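Local coordinates for protein tartronic semialdehyde reductase (Salmonella typhimurium, PDB 1YB4) that catalyses the reversible NAD(P)H-dependent reduction of tartronate semialdehyde (2-hydroxy-3-oxopropanoate) to (R)-glycerate, at residues D68-F77 against I98-R109. Numbering follows the deposited sequence.
Sequences DTPQVEDVLF and ISPIETKRFAQR
Phe-106 reaches from helix 100-111 into a hole formed by Val-72, Glu-73, Leu-76 and Phe-77 of helix 69-77, joining two neighbouring helices of the Rossmann-type NAD-binding domain. The helices follow the adjacent parallel strands 61-64 and 90-94 and run almost parallel themselves, with segment axes 6° apart and 10.8 Å at closest approach.

The side chain of Glu-73 crosses Phe-106 at about a right angle and meets the CZ-CE1 side of the ring. Its CB lies 3.3 Å from Phe-106 CZ; CG, anti to the backbone N (chi1 -171°), continues past CZ and CE1, CD stays within contact of the same two carbons, and OE1 still touches both. OE2 then turns to Arg-109 NH2 in a long salt bridge of 4.0 Å, the carboxylate and guanidinium planes being steeply inclined. Val-72 CG1 meets the ring at its edge, while Leu-76 CD2 packs on Phe-106 CD2; Leu-76 also touches Ile-64 and Tyr-117 of strands 61-64 and 115-123.

Farther along the pair, Phe-77 directs its edge toward the face of Phe-106 in an offset edge-to-face pair, centroids 6.0 Å apart. One face of Phe-77 carries the guanidinium of Arg-109, stacked nearly flat in a cation-pi contact, and Arg-109 CD adds a CH-pi contact over the same face.

The N-terminal ends are joined by polar and apolar contacts. Thr-69 CG2 packs 3.4 Å from Glu-102 CG, and Val-72 CG1 touches Ile-98 CD1. Ser-99, whose OG caps its own helix by accepting from Glu-102 N, donates its backbone N-H to Thr-69 OG1 at 2.9 Å, with an N-H...O angle of 152°.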
ATOM      1  N   ASP A  68       2.467  27.575   7.377  1.00 49.38           N
ATOM      2  CA  ASP A  68       1.309  26.742   7.032  1.00 48.39           C
ATOM      3  C   ASP A  68       0.059  27.517   6.602  1.00 47.02           C
ATOM      4  O   ASP A  68       0.013  28.743   6.673  1.00 47.09           O
ATOM      5  CB  ASP A  68       0.962  25.860   8.230  1.00 51.14           C
ATOM      6  CG  ASP A  68       0.727  26.675   9.494  1.00 53.26           C
ATOM      7  OD1 ASP A  68      -0.272  27.428   9.534  1.00 55.00           O
ATOM      8  OD2 ASP A  68       1.547  26.576  10.433  1.00 53.04           O
ATOM      9  N   THR A  69      -0.961  26.781   6.169  1.00 43.95           N
ATOM     10  CA  THR A  69      -2.212  27.374   5.714  1.00 40.25           C
ATOM     11  C   THR A  69      -2.865  28.316   6.735  1.00 41.33           C
ATOM     12  O   THR A  69      -3.266  29.422   6.398  1.00 39.28           O
ATOM     13  CB  THR A  69      -3.225  26.279   5.350  1.00 38.83           C
ATOM     14  OG1 THR A  69      -2.637  25.389   4.398  1.00 34.44           O
ATOM     15  CG2 THR A  69      -4.499  26.889   4.757  1.00 38.60           C
ATOM     16  N   PRO A  70      -2.994  27.881   7.995  1.00 42.05           N
ATOM     17  CA  PRO A  70      -3.618  28.749   9.000  1.00 44.20           C
ATOM     18  C   PRO A  70      -2.913  30.082   9.254  1.00 45.53           C
ATOM     19  O   PRO A  70      -3.583  31.098   9.472  1.00 44.06           O
ATOM     20  CB  PRO A  70      -3.669  27.855  10.233  1.00 44.48           C
ATOM     21  CG  PRO A  70      -3.929  26.516   9.622  1.00 44.95           C
ATOM     22  CD  PRO A  70      -2.912  26.500   8.491  1.00 43.16           C
ATOM     23  N   GLN A  71      -1.577  30.077   9.237  1.00 45.47           N
ATOM     24  CA  GLN A  71      -0.797  31.302   9.439  1.00 44.95           C
ATOM     25  C   GLN A  71      -0.941  32.253   8.252  1.00 45.64           C
ATOM     26  O   GLN A  71      -0.735  33.465   8.388  1.00 44.32           O
ATOM     27  CB  GLN A  71       0.675  30.995   9.618  1.00 46.38           C
ATOM     28  CG  GLN A  71       1.047  30.462  10.969  1.00 49.41           C
ATOM     29  CD  GLN A  71       2.537  30.258  11.073  1.00 52.25           C
ATOM     30  OE1 GLN A  71       3.315  31.215  11.005  1.00 52.73           O
ATOM     31  NE2 GLN A  71       2.953  29.004  11.214  1.00 54.70           N
ATOM     32  N   VAL A  72      -1.266  31.707   7.084  1.00 45.30           N
ATOM     33  CA  VAL A  72      -1.475  32.543   5.912  1.00 46.35           C
ATOM     34  C   VAL A  72      -2.872  33.153   6.043  1.00 48.71           C
ATOM     35  O   VAL A  72      -3.125  34.258   5.559  1.00 49.97           O
ATOM     36  CB  VAL A  72      -1.400  31.738   4.591  1.00 42.39           C
ATOM     37  CG1 VAL A  72      -2.200  32.436   3.493  1.00 39.81           C
ATOM     38  CG2 VAL A  72       0.029  31.623   4.149  1.00 40.15           C
ATOM     39  N   GLU A  73      -3.775  32.443   6.713  1.00 50.72           N
ATOM     40  CA  GLU A  73      -5.137  32.939   6.877  1.00 54.01           C
ATOM     41  C   GLU A  73      -5.188  34.081   7.887  1.00 54.65           C
ATOM     42  O   GLU A  73      -5.943  35.039   7.715  1.00 55.01           O
ATOM     43  CB  GLU A  73      -6.069  31.819   7.333  1.00 56.43           C
ATOM     44  CG  GLU A  73      -7.531  32.221   7.305  1.00 61.84           C
ATOM     45  CD  GLU A  73      -8.449  31.164   7.892  1.00 64.17           C
ATOM     46  OE1 GLU A  73      -8.366  29.988   7.461  1.00 65.74           O
ATOM     47  OE2 GLU A  73      -9.259  31.520   8.781  1.00 62.96           O
ATOM     48  N   ASP A  74      -4.377  33.976   8.933  1.00 53.81           N
ATOM     49  CA  ASP A  74      -4.339  34.997   9.964  1.00 53.45           C
ATOM     50  C   ASP A  74      -3.665  36.252   9.421  1.00 53.06           C
ATOM     51  O   ASP A  74      -4.075  37.368   9.729  1.00 53.39           O
ATOM     52  CB  ASP A  74      -3.584  34.473  11.187  1.00 55.63           C
ATOM     53  CG  ASP A  74      -3.789  35.343  12.415  1.00 58.31           C
ATOM     54  OD1 ASP A  74      -3.082  35.116  13.418  1.00 59.53           O
ATOM     55  OD2 ASP A  74      -4.654  36.245  12.379  1.00 58.66           O
ATOM     56  N   VAL A  75      -2.623  36.076   8.616  1.00 51.87           N
ATOM     57  CA  VAL A  75      -1.948  37.229   8.042  1.00 50.73           C
ATOM     58  C   VAL A  75      -2.961  37.967   7.189  1.00 52.06           C
ATOM     59  O   VAL A  75      -3.001  39.193   7.163  1.00 51.62           O
ATOM     60  CB  VAL A  75      -0.761  36.820   7.151  1.00 48.61           C
ATOM     61  CG1 VAL A  75      -0.349  37.987   6.263  1.00 46.18           C
ATOM     62  CG2 VAL A  75       0.406  36.399   8.019  1.00 47.23           C
ATOM     63  N   LEU A  76      -3.787  37.204   6.490  1.00 53.02           N
ATOM     64  CA  LEU A  76      -4.799  37.792   5.637  1.00 55.80           C
ATOM     65  C   LEU A  76      -5.956  38.394   6.417  1.00 59.20           C
ATOM     66  O   LEU A  76      -6.230  39.588   6.308  1.00 60.98           O
ATOM     67  CB  LEU A  76      -5.324  36.746   4.652  1.00 53.84           C
ATOM     68  CG  LEU A  76      -4.833  36.788   3.196  1.00 52.50           C
ATOM     69  CD1 LEU A  76      -3.597  37.656   3.058  1.00 50.58           C
ATOM     70  CD2 LEU A  76      -4.555  35.364   2.721  1.00 50.25           C
ATOM     71  N   PHE A  77      -6.630  37.587   7.223  1.00 62.39           N
ATOM     72  CA  PHE A  77      -7.776  38.105   7.954  1.00 67.12           C
ATOM     73  C   PHE A  77      -7.683  37.990   9.472  1.00 70.24           C
ATOM     74  O   PHE A  77      -8.487  37.308  10.105  1.00 71.27           O
ATOM     75  CB  PHE A  77      -9.034  37.409   7.440  1.00 66.37           C
ATOM     76  CG  PHE A  77      -8.952  37.033   5.989  1.00 66.40           C
ATOM     77  CD1 PHE A  77      -8.545  35.756   5.609  1.00 66.28           C
ATOM     78  CD2 PHE A  77      -9.240  37.962   4.999  1.00 66.00           C
ATOM     79  CE1 PHE A  77      -8.425  35.410   4.263  1.00 65.41           C
ATOM     80  CE2 PHE A  77      -9.120  37.623   3.646  1.00 67.07           C
ATOM     81  CZ  PHE A  77      -8.713  36.347   3.279  1.00 64.45           C
ATOM     82  N   ILE A  98       0.631  26.147   0.804  1.00 31.38           N
ATOM     83  CA  ILE A  98      -0.488  25.838   1.676  1.00 32.26           C
ATOM     84  C   ILE A  98      -1.547  25.066   0.907  1.00 33.59           C
ATOM     85  O   ILE A  98      -1.316  24.624  -0.221  1.00 33.58           O
ATOM     86  CB  ILE A  98      -1.119  27.131   2.266  1.00 32.12           C
ATOM     87  CG1 ILE A  98      -1.930  27.869   1.199  1.00 30.12           C
ATOM     88  CG2 ILE A  98      -0.021  28.050   2.771  1.00 29.19           C
ATOM     89  CD1 ILE A  98      -2.547  29.180   1.692  1.00 30.98           C
ATOM     90  N   SER A  99      -2.715  24.938   1.520  1.00 33.60           N
ATOM     91  CA  SER A  99      -3.818  24.200   0.948  1.00 33.11           C
ATOM     92  C   SER A  99      -4.448  24.807  -0.286  1.00 32.72           C
ATOM     93  O   SER A  99      -4.849  25.966  -0.282  1.00 33.12           O
ATOM     94  CB  SER A  99      -4.899  23.991   2.000  1.00 31.42           C
ATOM     95  OG  SER A  99      -6.108  23.590   1.385  1.00 37.28           O
ATOM     96  N   PRO A 100      -4.552  24.012  -1.361  1.00 33.06           N
ATOM     97  CA  PRO A 100      -5.143  24.441  -2.632  1.00 35.48           C
ATOM     98  C   PRO A 100      -6.599  24.895  -2.477  1.00 35.94           C
ATOM     99  O   PRO A 100      -6.974  25.955  -2.973  1.00 33.17           O
ATOM    100  CB  PRO A 100      -5.005  23.195  -3.509  1.00 34.60           C
ATOM    101  CG  PRO A 100      -3.721  22.575  -2.984  1.00 33.57           C
ATOM    102  CD  PRO A 100      -3.918  22.686  -1.499  1.00 32.05           C
ATOM    103  N   ILE A 101      -7.403  24.091  -1.776  1.00 37.56           N
ATOM    104  CA  ILE A 101      -8.814  24.408  -1.532  1.00 38.56           C
ATOM    105  C   ILE A 101      -8.959  25.709  -0.718  1.00 40.43           C
ATOM    106  O   ILE A 101      -9.845  26.534  -0.988  1.00 39.25           O
ATOM    107  CB  ILE A 101      -9.533  23.265  -0.748  1.00 39.49           C
ATOM    108  CG1 ILE A 101      -9.499  21.958  -1.546  1.00 41.86           C
ATOM    109  CG2 ILE A 101     -10.969  23.650  -0.465  1.00 33.66           C
ATOM    110  CD1 ILE A 101      -8.125  21.335  -1.657  1.00 43.38           C
ATOM    111  N   GLU A 102      -8.093  25.879   0.280  1.00 39.86           N
ATOM    112  CA  GLU A 102      -8.096  27.066   1.132  1.00 42.15           C
ATOM    113  C   GLU A 102      -7.777  28.302   0.312  1.00 40.97           C
ATOM    114  O   GLU A 102      -8.475  29.307   0.378  1.00 40.01           O
ATOM    115  CB  GLU A 102      -7.036  26.933   2.224  1.00 48.81           C
ATOM    116  CG  GLU A 102      -7.255  25.774   3.133  1.00 55.87           C
ATOM    117  CD  GLU A 102      -8.510  25.944   3.925  1.00 60.37           C
ATOM    118  OE1 GLU A 102      -8.506  26.777   4.857  1.00 65.05           O
ATOM    119  OE2 GLU A 102      -9.501  25.257   3.598  1.00 63.34           O
ATOM    120  N   THR A 103      -6.689  28.222  -0.444  1.00 41.06           N
ATOM    121  CA  THR A 103      -6.269  29.332  -1.281  1.00 41.23           C
ATOM    122  C   THR A 103      -7.433  29.813  -2.137  1.00 42.37           C
ATOM    123  O   THR A 103      -7.604  31.015  -2.335  1.00 42.65           O
ATOM    124  CB  THR A 103      -5.085  28.927  -2.173  1.00 39.46           C
ATOM    125  OG1 THR A 103      -3.920  28.743  -1.354  1.00 36.23           O
ATOM    126  CG2 THR A 103      -4.809  29.996  -3.221  1.00 39.96           C
ATOM    127  N   LYS A 104      -8.239  28.876  -2.633  1.00 42.62           N
ATOM    128  CA  LYS A 104      -9.389  29.225  -3.450  1.00 42.84           C
ATOM    129  C   LYS A 104     -10.248  30.247  -2.722  1.00 42.32           C
ATOM    130  O   LYS A 104     -10.626  31.262  -3.304  1.00 39.82           O
ATOM    131  CB  LYS A 104     -10.233  27.983  -3.752  1.00 47.47           C
ATOM    132  CG  LYS A 104      -9.579  26.948  -4.675  1.00 51.12           C
ATOM    133  CD  LYS A 104      -9.793  27.266  -6.153  1.00 51.45           C
ATOM    134  CE  LYS A 104      -9.262  26.148  -7.054  1.00 50.69           C
ATOM    135  NZ  LYS A 104      -9.994  24.858  -6.885  1.00 48.89           N
ATOM    136  N   ARG A 105     -10.545  30.001  -1.449  1.00 43.01           N
ATOM    137  CA  ARG A 105     -11.387  30.946  -0.728  1.00 46.98           C
ATOM    138  C   ARG A 105     -10.672  32.175  -0.167  1.00 44.17           C
ATOM    139  O   ARG A 105     -11.288  33.223  -0.001  1.00 45.64           O
ATOM    140  CB  ARG A 105     -12.198  30.243   0.366  1.00 49.75           C
ATOM    141  CG  ARG A 105     -11.442  29.852   1.606  1.00 60.25           C
ATOM    142  CD  ARG A 105     -12.432  29.586   2.742  1.00 65.23           C
ATOM    143  NE  ARG A 105     -11.782  29.089   3.950  1.00 70.53           N
ATOM    144  CZ  ARG A 105     -11.227  27.884   4.062  1.00 72.52           C
ATOM    145  NH1 ARG A 105     -11.240  27.040   3.034  1.00 72.50           N
ATOM    146  NH2 ARG A 105     -10.663  27.526   5.209  1.00 72.86           N
ATOM    147  N   PHE A 106      -9.384  32.068   0.127  1.00 43.81           N
ATOM    148  CA  PHE A 106      -8.658  33.239   0.618  1.00 42.99           C
ATOM    149  C   PHE A 106      -8.680  34.260  -0.520  1.00 45.40           C
ATOM    150  O   PHE A 106      -8.949  35.450  -0.318  1.00 44.38           O
ATOM    151  CB  PHE A 106      -7.203  32.887   0.944  1.00 40.02           C
ATOM    152  CG  PHE A 106      -7.038  32.008   2.154  1.00 37.99           C
ATOM    153  CD1 PHE A 106      -8.146  31.519   2.844  1.00 36.68           C
ATOM    154  CD2 PHE A 106      -5.763  31.670   2.607  1.00 37.32           C
ATOM    155  CE1 PHE A 106      -7.984  30.705   3.969  1.00 38.39           C
ATOM    156  CE2 PHE A 106      -5.589  30.856   3.731  1.00 38.28           C
ATOM    157  CZ  PHE A 106      -6.703  30.372   4.414  1.00 37.69           C
ATOM    158  N   ALA A 107      -8.408  33.761  -1.724  1.00 47.36           N
ATOM    159  CA  ALA A 107      -8.371  34.571  -2.931  1.00 49.41           C
ATOM    160  C   ALA A 107      -9.656  35.351  -3.148  1.00 51.53           C
ATOM    161  O   ALA A 107      -9.634  36.580  -3.165  1.00 51.66           O
ATOM    162  CB  ALA A 107      -8.085  33.689  -4.151  1.00 50.21           C
ATOM    163  N   GLN A 108     -10.778  34.656  -3.309  1.00 53.34           N
ATOM    164  CA  GLN A 108     -12.030  35.367  -3.547  1.00 55.94           C
ATOM    165  C   GLN A 108     -12.409  36.286  -2.391  1.00 54.41           C
ATOM    166  O   GLN A 108     -13.148  37.246  -2.588  1.00 53.60           O
ATOM    167  CB  GLN A 108     -13.172  34.398  -3.862  1.00 58.86           C
ATOM    168  CG  GLN A 108     -13.637  33.542  -2.716  1.00 65.97           C
ATOM    169  CD  GLN A 108     -14.745  32.593  -3.145  1.00 71.54           C
ATOM    170  OE1 GLN A 108     -15.754  33.021  -3.717  1.00 74.45           O
ATOM    171  NE2 GLN A 108     -14.567  31.298  -2.872  1.00 72.18           N
ATOM    172  N   ARG A 109     -11.908  36.002  -1.190  1.00 51.84           N
ATOM    173  CA  ARG A 109     -12.200  36.867  -0.055  1.00 50.49           C
ATOM    174  C   ARG A 109     -11.486  38.176  -0.321  1.00 49.13           C
ATOM    175  O   ARG A 109     -12.094  39.239  -0.307  1.00 51.78           O
ATOM    176  CB  ARG A 109     -11.687  36.277   1.255  1.00 50.56           C
ATOM    177  CG  ARG A 109     -12.648  35.339   1.947  1.00 54.75           C
ATOM    178  CD  ARG A 109     -12.489  35.463   3.454  1.00 58.38           C
ATOM    179  NE  ARG A 109     -12.260  34.181   4.116  1.00 60.98           N
ATOM    180  CZ  ARG A 109     -11.896  34.066   5.387  1.00 61.66           C
ATOM    181  NH1 ARG A 109     -11.719  35.157   6.123  1.00 61.47           N
ATOM    182  NH2 ARG A 109     -11.706  32.866   5.921  1.00 63.26           N
TER